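PDB 4YHS: monosaccharide ABC transporter substrate-binding protein, CUT2 family from Bradyrhizobium sp., which probably binds a monosaccharide or related solute in the periplasm and delivers it to an ABC transporter of the CUT2 family. Local coordinates for residues 75-89 and 299-311. Numbering follows the deposited sequence.
Sequences GVDYGVAEESKRLGV and MVIQGRIAVDQAV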
# COMPACT_ATOMS: atom_id res chain seq x y z
N GLY A 75 -2.29 -6.75 7.46
CA GLY A 75 -2.42 -5.37 7.90
C GLY A 75 -3.75 -4.72 7.54
O GLY A 75 -4.39 -4.06 8.36
N VAL A 76 -4.20 -4.93 6.30
CA VAL A 76 -5.50 -4.41 5.92
C VAL A 76 -6.61 -5.06 6.79
O VAL A 76 -7.53 -4.37 7.23
CB VAL A 76 -5.80 -4.65 4.43
CG1 VAL A 76 -7.06 -3.95 4.06
CG2 VAL A 76 -4.66 -4.18 3.57
N ASP A 77 -6.50 -6.37 7.02
CA ASP A 77 -7.45 -7.11 7.87
C ASP A 77 -7.53 -6.47 9.26
O ASP A 77 -8.61 -6.26 9.81
CB ASP A 77 -7.04 -8.57 7.99
CG ASP A 77 -7.95 -9.36 8.90
OD1 ASP A 77 -9.16 -9.47 8.61
OD2 ASP A 77 -7.45 -9.90 9.89
N TYR A 78 -6.37 -6.22 9.85
CA TYR A 78 -6.29 -5.62 11.17
C TYR A 78 -7.04 -4.28 11.21
O TYR A 78 -7.81 -4.05 12.12
CB TYR A 78 -4.82 -5.43 11.55
CG TYR A 78 -4.61 -4.72 12.87
CD1 TYR A 78 -4.71 -5.41 14.08
CD2 TYR A 78 -4.28 -3.37 12.90
CE1 TYR A 78 -4.52 -4.76 15.28
CE2 TYR A 78 -4.07 -2.72 14.10
CZ TYR A 78 -4.21 -3.41 15.29
OH TYR A 78 -4.00 -2.77 16.50
N GLY A 79 -6.85 -3.44 10.20
CA GLY A 79 -7.50 -2.14 10.12
C GLY A 79 -9.01 -2.29 10.02
O GLY A 79 -9.75 -1.64 10.74
N VAL A 80 -9.46 -3.16 9.12
CA VAL A 80 -10.91 -3.34 8.95
C VAL A 80 -11.53 -3.89 10.23
O VAL A 80 -12.60 -3.41 10.64
CB VAL A 80 -11.22 -4.25 7.73
CG1 VAL A 80 -12.71 -4.49 7.63
CG2 VAL A 80 -10.76 -3.59 6.46
N ALA A 81 -10.87 -4.85 10.88
CA ALA A 81 -11.44 -5.50 12.07
C ALA A 81 -11.46 -4.53 13.23
O ALA A 81 -12.44 -4.46 13.98
CB ALA A 81 -10.67 -6.74 12.47
N GLU A 82 -10.37 -3.78 13.39
CA GLU A 82 -10.26 -2.89 14.53
C GLU A 82 -11.18 -1.68 14.34
O GLU A 82 -11.82 -1.22 15.30
CB GLU A 82 -8.80 -2.46 14.73
CG GLU A 82 -7.89 -3.54 15.25
CD GLU A 82 -8.24 -3.93 16.68
OE1 GLU A 82 -8.32 -3.03 17.55
OE2 GLU A 82 -8.48 -5.12 16.92
N GLU A 83 -11.33 -1.18 13.11
CA GLU A 83 -12.20 -0.03 12.91
C GLU A 83 -13.67 -0.47 13.04
O GLU A 83 -14.48 0.25 13.60
CB GLU A 83 -11.93 0.65 11.57
CG GLU A 83 -12.67 2.01 11.40
CD GLU A 83 -12.08 3.09 12.29
OE1 GLU A 83 -11.22 2.81 13.16
OE2 GLU A 83 -12.46 4.25 12.10
N SER A 84 -14.00 -1.66 12.56
CA SER A 84 -15.37 -2.16 12.76
C SER A 84 -15.71 -2.29 14.26
O SER A 84 -16.78 -1.88 14.70
CB SER A 84 -15.55 -3.49 12.03
OG SER A 84 -15.41 -3.32 10.61
N LYS A 85 -14.79 -2.84 15.05
CA LYS A 85 -14.96 -2.89 16.50
C LYS A 85 -15.12 -1.50 17.12
O LYS A 85 -16.02 -1.28 17.94
CB LYS A 85 -13.77 -3.59 17.16
CG LYS A 85 -14.05 -5.00 17.68
CD LYS A 85 -12.94 -5.48 18.63
CE LYS A 85 -11.58 -5.55 17.92
NZ LYS A 85 -10.47 -6.10 18.76
N ARG A 86 -14.28 -0.55 16.72
CA ARG A 86 -14.29 0.80 17.31
C ARG A 86 -15.63 1.48 17.06
O ARG A 86 -16.19 2.11 17.95
CB ARG A 86 -13.17 1.66 16.73
CG ARG A 86 -12.95 2.96 17.49
CD ARG A 86 -11.88 3.82 16.84
NE ARG A 86 -12.35 4.35 15.55
CZ ARG A 86 -13.24 5.33 15.42
NH1 ARG A 86 -13.60 5.74 14.22
NH2 ARG A 86 -13.78 5.90 16.49
N LEU A 87 -16.14 1.31 15.85
CA LEU A 87 -17.39 1.99 15.43
C LEU A 87 -18.62 1.27 15.90
O LEU A 87 -19.72 1.84 15.94
CB LEU A 87 -17.43 2.14 13.90
CG LEU A 87 -16.50 3.21 13.31
CD1 LEU A 87 -16.52 3.16 11.78
CD2 LEU A 87 -16.84 4.59 13.83
N GLY A 88 -18.46 0.01 16.30
CA GLY A 88 -19.61 -0.79 16.73
C GLY A 88 -20.37 -1.48 15.61
O GLY A 88 -21.60 -1.66 15.72
N VAL A 89 -19.69 -1.90 14.55
CA VAL A 89 -20.39 -2.50 13.42
C VAL A 89 -19.92 -3.94 13.26
O VAL A 89 -18.94 -4.34 13.89
CB VAL A 89 -20.20 -1.68 12.12
CG1 VAL A 89 -20.84 -0.30 12.28
CG2 VAL A 89 -18.72 -1.57 11.73
N MSE A 299 -1.31 0.88 5.07
CA MSE A 299 -2.38 0.01 4.56
C MSE A 299 -3.41 -0.36 5.63
O MSE A 299 -4.57 -0.61 5.32
CB MSE A 299 -1.81 -1.27 3.92
CG MSE A 299 -1.57 -2.49 4.79
SE MSE A 299 -0.10 -2.25 6.07
CE MSE A 299 1.49 -2.52 4.92
N VAL A 300 -2.99 -0.38 6.88
CA VAL A 300 -3.95 -0.58 7.97
C VAL A 300 -5.04 0.51 7.95
O VAL A 300 -6.25 0.22 8.04
CB VAL A 300 -3.25 -0.55 9.35
CG1 VAL A 300 -4.26 -0.69 10.45
CG2 VAL A 300 -2.21 -1.65 9.49
N ILE A 301 -4.59 1.75 7.83
CA ILE A 301 -5.46 2.91 7.76
C ILE A 301 -6.34 2.92 6.49
O ILE A 301 -7.47 3.39 6.53
CB ILE A 301 -4.64 4.23 7.84
CG1 ILE A 301 -3.72 4.27 9.09
CG2 ILE A 301 -5.58 5.42 7.85
CD1 ILE A 301 -4.42 4.02 10.45
N GLN A 302 -5.82 2.41 5.35
CA GLN A 302 -6.68 2.20 4.19
C GLN A 302 -7.86 1.30 4.55
O GLN A 302 -9.00 1.62 4.19
CB GLN A 302 -5.88 1.61 3.03
CG GLN A 302 -4.93 2.62 2.43
CD GLN A 302 -4.05 2.02 1.36
OE1 GLN A 302 -4.54 1.41 0.41
NE2 GLN A 302 -2.73 2.17 1.52
N GLY A 303 -7.61 0.24 5.31
CA GLY A 303 -8.68 -0.60 5.82
C GLY A 303 -9.65 0.14 6.73
O GLY A 303 -10.87 0.07 6.53
N ARG A 304 -9.13 0.85 7.72
CA ARG A 304 -10.00 1.66 8.61
C ARG A 304 -10.87 2.69 7.85
O ARG A 304 -12.04 2.84 8.16
CB ARG A 304 -9.17 2.42 9.65
CG ARG A 304 -8.31 1.59 10.60
CD ARG A 304 -7.78 2.47 11.71
NE ARG A 304 -6.97 1.75 12.73
CZ ARG A 304 -7.46 1.26 13.86
NH1 ARG A 304 -8.77 1.36 14.13
NH2 ARG A 304 -6.66 0.67 14.76
N ILE A 305 -10.28 3.43 6.91
CA ILE A 305 -11.00 4.44 6.16
C ILE A 305 -12.14 3.83 5.36
O ILE A 305 -13.23 4.40 5.30
CB ILE A 305 -10.05 5.24 5.22
CG1 ILE A 305 -9.24 6.21 6.08
CG2 ILE A 305 -10.85 6.04 4.15
CD1 ILE A 305 -8.13 6.88 5.38
N ALA A 306 -11.92 2.66 4.74
CA ALA A 306 -12.98 1.98 3.99
C ALA A 306 -14.20 1.69 4.87
O ALA A 306 -15.33 1.86 4.46
CB ALA A 306 -12.46 0.68 3.41
N VAL A 307 -13.95 1.23 6.09
CA VAL A 307 -15.03 0.96 7.02
C VAL A 307 -15.74 2.26 7.38
O VAL A 307 -16.98 2.32 7.33
CB VAL A 307 -14.53 0.26 8.29
CG1 VAL A 307 -15.64 0.18 9.38
CG2 VAL A 307 -14.04 -1.14 7.95
N ASP A 308 -14.98 3.29 7.74
CA ASP A 308 -15.58 4.58 8.08
C ASP A 308 -16.41 5.15 6.93
O ASP A 308 -17.53 5.63 7.13
CB ASP A 308 -14.52 5.60 8.47
CG ASP A 308 -15.13 6.90 8.99
OD1 ASP A 308 -15.91 6.84 9.96
OD2 ASP A 308 -14.86 7.99 8.43
N GLN A 309 -15.85 5.10 5.73
CA GLN A 309 -16.57 5.52 4.55
C GLN A 309 -17.93 4.77 4.40
O GLN A 309 -18.97 5.38 4.13
CB GLN A 309 -15.71 5.28 3.31
CG GLN A 309 -14.64 6.34 3.01
CD GLN A 309 -13.70 5.89 1.93
OE1 GLN A 309 -13.46 4.69 1.79
NE2 GLN A 309 -13.22 6.83 1.13
N ALA A 310 -17.90 3.44 4.53
CA ALA A 310 -19.10 2.64 4.37
C ALA A 310 -20.17 3.10 5.35
O ALA A 310 -21.32 3.29 4.98
CB ALA A 310 -18.82 1.18 4.58
N VAL A 311 -19.77 3.28 6.61
CA VAL A 311 -20.72 3.66 7.66
C VAL A 311 -21.29 5.05 7.35
O VAL A 311 -22.51 5.25 7.41
CB VAL A 311 -20.02 3.61 9.04
CG1 VAL A 311 -20.93 4.19 10.15
CG2 VAL A 311 -19.64 2.13 9.38
O HOH W 1 -7.07 -0.35 17.52
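Two helices that pack side by side in one α/β lobe of this periplasmic binding protein, 71-87 and 299-314, meet at glycines: the axes of their segments 75-87 and 299-311 approach to 6.7 Å and cross at -38°. Gly79 has its CA 3.4 Å from Val300 O, a CA-H...O contact with an angle of 159° at the hydrogen. A CB on Gly79 would collide with that carbonyl, and one on Gly303 would run into Val76 O, so both glycines permit the close approach. Val300 spreads its branches here, CG2 against Gly75 O and CG1 at the edge of the Tyr78 ring, 3.6 Å from CD2. Farther along, Val307 sits as a knob among Val80, Glu83, Ser84 and Leu87, its CG2 3.6 Å from Val80 CG1. Arg304 is a second knob, among Tyr78, Gly79, Glu82 and Glu83; its chain is extended from CG to NE, and its NH1 makes a salt-bridge hydrogen bond of 3.0 Å to Glu83 OE1, met nearly along its C-O axis. The carboxylate and guanidinium planes stand 87° apart. Arg86 grips the same carboxylate from above its plane, NE to OE1 at 3.1 Å and NH1 to OE2 at 2.8 Å, while Trp26 also donates to OE1. A glutamine in place of Glu83 would probably leave Arg304 and Arg86 without their shared negative charge, weakening the tie between the helices. A water joins Arg304 NH2 to Glu82 OE1. Beneath, Val80 and Val307 reach strand 60-65, placing this close-packed helix pair against the central sheet, an arrangement consistent with the layered α/β lobe of the periplasmic binding protein fold.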